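PDB 6GIO: amino acid amide racemase from Ochrobactrum anthropi, which binds pyridoxal-5'-phosphate and belongs to the class-III aminotransferase family of fold-type I enzymes. Local coordinates for residues D93-T98 and A277-Q282; G248-F253 and N311-Q316. All coordinates share one frame; numbering follows the deposited sequence.

Contact 1. Residues D93-T98 and A277-Q282; sequences DLLRIT and AVVGPQ
L95 reaches V279 with one branch of its fork, CD2 of L95 lying 3.8 Å from CG1 of V279, the two side chains set at a slant to each other. The preceding residue, L94, meets A277: CD1 of L94 stands 4.0 Å from CB of A277, while CB of L94 lies more loosely over CG2 of V279. V279 thus offers one methyl to each leucine. Its CG1 is anti to the backbone N (chi1 175°) and serves L95, leaving CG2 on the side of L94. Strand alternation decides which residues take part, for A277 and V279 face the helix and V278 points away from it. At the helix end T98 turns back onto the carbonyl O of L94, its OG1 donating at 2.9 Å; the same oxygen takes a weak bond from T98 N. Further out, F108 touches both L94 and A277, L310 of helix 300-315 touches L94, and V14 of the second subunit packs on L95. The axes of helix 93-97 and strand 277-281 come within 9.9 Å, their directions 58° apart. This is helix-on-sheet packing in the large domain of fold-type I enzymes, with strand 276-281 the antiparallel member of a seven-stranded sheet otherwise parallel.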
# COMPACT_ATOMS: atom_id res chain seq x y z
N ASP C 93 16.00 13.25 -5.69
CA ASP C 93 16.18 12.65 -7.04
C ASP C 93 14.96 12.86 -7.94
O ASP C 93 15.13 13.20 -9.14
CB ASP C 93 16.41 11.14 -7.02
CG ASP C 93 17.73 10.74 -6.37
OD1 ASP C 93 18.59 11.61 -6.15
OD2 ASP C 93 17.89 9.53 -6.05
N LEU C 94 13.75 12.62 -7.40
CA LEU C 94 12.52 12.73 -8.20
C LEU C 94 12.26 14.18 -8.56
O LEU C 94 11.78 14.47 -9.67
CB LEU C 94 11.34 12.16 -7.46
CG LEU C 94 11.32 10.62 -7.37
CD1 LEU C 94 10.32 10.16 -6.32
CD2 LEU C 94 10.97 10.02 -8.71
N LEU C 95 12.54 15.09 -7.65
CA LEU C 95 12.44 16.54 -8.02
C LEU C 95 13.41 16.92 -9.13
O LEU C 95 13.04 17.61 -10.07
CB LEU C 95 12.63 17.45 -6.82
CG LEU C 95 11.45 17.28 -5.86
CD1 LEU C 95 11.63 18.07 -4.57
CD2 LEU C 95 10.15 17.66 -6.53
N ARG C 96 14.65 16.46 -9.03
CA ARG C 96 15.64 16.74 -10.03
C ARG C 96 15.27 16.14 -11.40
O ARG C 96 15.42 16.81 -12.39
CB ARG C 96 17.00 16.19 -9.55
CG ARG C 96 18.19 16.46 -10.46
CD ARG C 96 19.50 15.87 -9.91
NE ARG C 96 19.32 14.48 -9.47
CZ ARG C 96 19.43 13.40 -10.26
NH1 ARG C 96 19.75 13.51 -11.55
NH2 ARG C 96 19.21 12.19 -9.74
N ILE C 97 14.81 14.89 -11.46
CA ILE C 97 14.53 14.29 -12.77
C ILE C 97 13.18 14.64 -13.39
O ILE C 97 12.89 14.28 -14.52
CB ILE C 97 14.70 12.74 -12.76
CG1 ILE C 97 13.58 12.04 -12.02
CG2 ILE C 97 16.06 12.36 -12.22
CD1 ILE C 97 13.46 10.55 -12.36
N THR C 98 12.31 15.31 -12.65
CA THR C 98 11.00 15.60 -13.17
C THR C 98 10.95 17.10 -13.42
O THR C 98 11.11 17.88 -12.52
CB THR C 98 9.87 15.14 -12.21
OG1 THR C 98 10.06 13.75 -11.84
CG2 THR C 98 8.51 15.30 -12.88
N ALA C 277 4.97 7.22 -5.55
CA ALA C 277 5.19 8.62 -5.17
C ALA C 277 4.27 9.56 -5.90
O ALA C 277 3.84 9.25 -7.01
CB ALA C 277 6.62 9.03 -5.37
N VAL C 278 4.03 10.71 -5.28
CA VAL C 278 3.29 11.80 -5.88
C VAL C 278 4.16 13.06 -5.80
O VAL C 278 4.67 13.46 -4.74
CB VAL C 278 1.96 12.07 -5.15
CG1 VAL C 278 1.22 13.26 -5.75
CG2 VAL C 278 1.05 10.84 -5.23
N VAL C 279 4.38 13.68 -6.95
CA VAL C 279 5.18 14.93 -7.00
C VAL C 279 4.18 15.99 -7.37
O VAL C 279 3.44 15.80 -8.32
CB VAL C 279 6.31 14.87 -8.06
CG1 VAL C 279 7.04 16.19 -8.18
CG2 VAL C 279 7.29 13.80 -7.67
N GLY C 280 4.10 17.04 -6.57
CA GLY C 280 3.09 18.04 -6.77
C GLY C 280 3.55 19.39 -6.28
O GLY C 280 4.64 19.50 -5.73
N PRO C 281 2.76 20.43 -6.53
CA PRO C 281 3.18 21.77 -6.10
C PRO C 281 3.02 21.87 -4.56
O PRO C 281 2.19 21.15 -3.99
CB PRO C 281 2.23 22.73 -6.83
CG PRO C 281 1.16 21.90 -7.43
CD PRO C 281 1.45 20.44 -7.20
N GLN C 282 3.81 22.73 -3.92
CA GLN C 282 3.81 22.80 -2.44
C GLN C 282 2.46 23.20 -1.83
O GLN C 282 2.02 22.65 -0.82
CB GLN C 282 4.91 23.75 -1.94
CG GLN C 282 4.95 23.80 -0.43
CD GLN C 282 5.96 24.76 0.10
OE1 GLN C 282 6.29 25.78 -0.54
NE2 GLN C 282 6.49 24.46 1.30

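Contact 2. Residues G248-F253 and N311-Q316; sequences GLMHCF and NTIERQ
M250 spans this contact, lying with CG 3.8 Å above one face of the H251 imidazole, displaced toward the rim of the ring, and carrying its methyl group over to I313 and E314. The ring has a partner elsewhere, since NE2 of H251 probably forms a hydrogen bond with the carbonyl O of I97. The other flat group, the carboxylate of E314, is engaged by R96: OE1 of E314 forms a salt bridge with NH1 of R96, and M250 meets the aliphatic CG of the glutamate.

Contact between the segments is made by the end of the methionine. Its CE lies 3.9 Å from CG2 of I313 and equally 3.9 Å from CG of E314, at the join between two successive residues of the helix. The sulfur follows close behind, SD of M250 being 4.0 Å from CG2 of I313. CG of M250 extends anti to the backbone N, then the chain bends at chi2 (59°) and again at chi3 (96°), which turns the methyl onto the helix. I313 answers with its CG2 branch, while E314 is approached obliquely on its CG. No hydrogen bond joins the segments, and the apolar contact is small, with 101 Å² buried in all.

Through M250, the loop between strands 234-238 and 262-265 touches the last turn of helix 300-315, and I97 of helix 85-97 touches both M250 and E314, bringing a second helix against the same spot.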
# COMPACT_ATOMS: atom_id res chain seq x y z
N GLY C 248 11.37 5.48 -24.00
CA GLY C 248 12.42 6.11 -24.77
C GLY C 248 12.76 7.51 -24.27
O GLY C 248 13.69 8.14 -24.75
N LEU C 249 11.97 8.03 -23.33
CA LEU C 249 12.31 9.28 -22.63
C LEU C 249 12.05 8.96 -21.18
O LEU C 249 11.41 7.95 -20.89
CB LEU C 249 11.45 10.45 -23.10
CG LEU C 249 11.61 11.00 -24.53
CD1 LEU C 249 10.43 11.92 -24.83
CD2 LEU C 249 12.92 11.76 -24.73
N MET C 250 12.54 9.80 -20.28
CA MET C 250 12.47 9.48 -18.86
C MET C 250 10.99 9.36 -18.47
O MET C 250 10.58 8.38 -17.85
CB MET C 250 13.21 10.53 -18.02
CG MET C 250 13.17 10.23 -16.50
SD MET C 250 13.90 8.62 -16.01
CE MET C 250 15.55 9.13 -15.54
N HIS C 251 10.20 10.35 -18.86
CA HIS C 251 8.75 10.33 -18.59
C HIS C 251 7.94 10.25 -19.87
O HIS C 251 8.19 11.02 -20.82
CB HIS C 251 8.32 11.57 -17.82
CG HIS C 251 9.18 11.86 -16.64
ND1 HIS C 251 9.19 11.05 -15.52
CD2 HIS C 251 10.04 12.88 -16.39
CE1 HIS C 251 10.05 11.55 -14.65
NE2 HIS C 251 10.57 12.66 -15.15
N CYS C 252 6.97 9.34 -19.90
CA CYS C 252 6.18 9.19 -21.10
C CYS C 252 5.50 10.49 -21.49
O CYS C 252 5.25 10.71 -22.63
CB CYS C 252 5.15 8.09 -20.98
SG CYS C 252 4.23 7.80 -22.53
N PHE C 253 5.16 11.34 -20.54
CA PHE C 253 4.47 12.60 -20.91
C PHE C 253 5.36 13.55 -21.70
O PHE C 253 4.83 14.48 -22.36
CB PHE C 253 3.88 13.30 -19.69
CG PHE C 253 4.90 13.87 -18.74
CD1 PHE C 253 5.45 15.13 -18.96
CD2 PHE C 253 5.23 13.20 -17.56
CE1 PHE C 253 6.35 15.68 -18.06
CE2 PHE C 253 6.10 13.77 -16.63
CZ PHE C 253 6.66 15.00 -16.88
N ASN C 311 19.06 5.64 -10.43
CA ASN C 311 20.47 5.87 -10.71
C ASN C 311 20.93 5.02 -11.92
O ASN C 311 21.59 5.53 -12.82
CB ASN C 311 21.33 5.61 -9.47
CG ASN C 311 22.80 5.91 -9.70
OD1 ASN C 311 23.20 7.06 -9.88
ND2 ASN C 311 23.60 4.88 -9.72
N THR C 312 20.54 3.74 -11.93
CA THR C 312 20.86 2.84 -13.03
C THR C 312 20.30 3.29 -14.36
O THR C 312 20.97 3.25 -15.40
CB THR C 312 20.30 1.46 -12.71
OG1 THR C 312 20.84 1.03 -11.47
CG2 THR C 312 20.64 0.49 -13.76
N ILE C 313 19.05 3.75 -14.34
CA ILE C 313 18.40 4.25 -15.55
C ILE C 313 19.11 5.49 -16.11
O ILE C 313 19.26 5.59 -17.33
CB ILE C 313 16.87 4.54 -15.29
CG1 ILE C 313 16.08 3.22 -15.19
CG2 ILE C 313 16.24 5.37 -16.39
CD1 ILE C 313 14.78 3.42 -14.45
N GLU C 314 19.51 6.43 -15.27
CA GLU C 314 20.27 7.59 -15.76
C GLU C 314 21.68 7.17 -16.21
O GLU C 314 22.12 7.55 -17.27
CB GLU C 314 20.46 8.68 -14.69
CG GLU C 314 19.19 9.32 -14.16
CD GLU C 314 19.45 10.26 -12.97
OE1 GLU C 314 19.89 11.41 -13.23
OE2 GLU C 314 19.20 9.87 -11.80
N ARG C 315 22.39 6.37 -15.39
CA ARG C 315 23.79 6.06 -15.65
C ARG C 315 23.98 5.20 -16.89
O ARG C 315 24.85 5.47 -17.72
CB ARG C 315 24.46 5.38 -14.44
CG ARG C 315 24.93 6.36 -13.36
CD ARG C 315 25.54 5.65 -12.16
NE ARG C 315 26.84 5.02 -12.44
CZ ARG C 315 28.00 5.67 -12.56
NH1 ARG C 315 28.08 7.00 -12.44
NH2 ARG C 315 29.11 4.98 -12.82
N GLN C 316 23.17 4.15 -17.02
CA GLN C 316 23.27 3.27 -18.15
C GLN C 316 22.48 3.77 -19.38
O GLN C 316 22.39 3.05 -20.34
CB GLN C 316 22.82 1.86 -17.75
CG GLN C 316 23.60 1.28 -16.59
CD GLN C 316 23.35 -0.22 -16.36
OE1 GLN C 316 22.78 -0.91 -17.20
NE2 GLN C 316 23.80 -0.72 -15.22

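The two contacts have centres 15 Å apart and meet through the C-terminal end of helix 85-97. Along the chain their segments alternate: 93-98, 248-253, 277-282, 311-316. Contact 1 sets that helix end on strand 276-281, and contact 2 lies beside it, where a loop leading toward strand 262-265 touches helix 300-315. Polar ties from R96 and I97, both in the first segment of contact 1, run to one residue on each segment of contact 2. Four segments far apart in sequence, all within the class-III aminotransferase family region, thus meet around the end of helix 85-97, beside the sheet that holds strands 262-265 and 276-281.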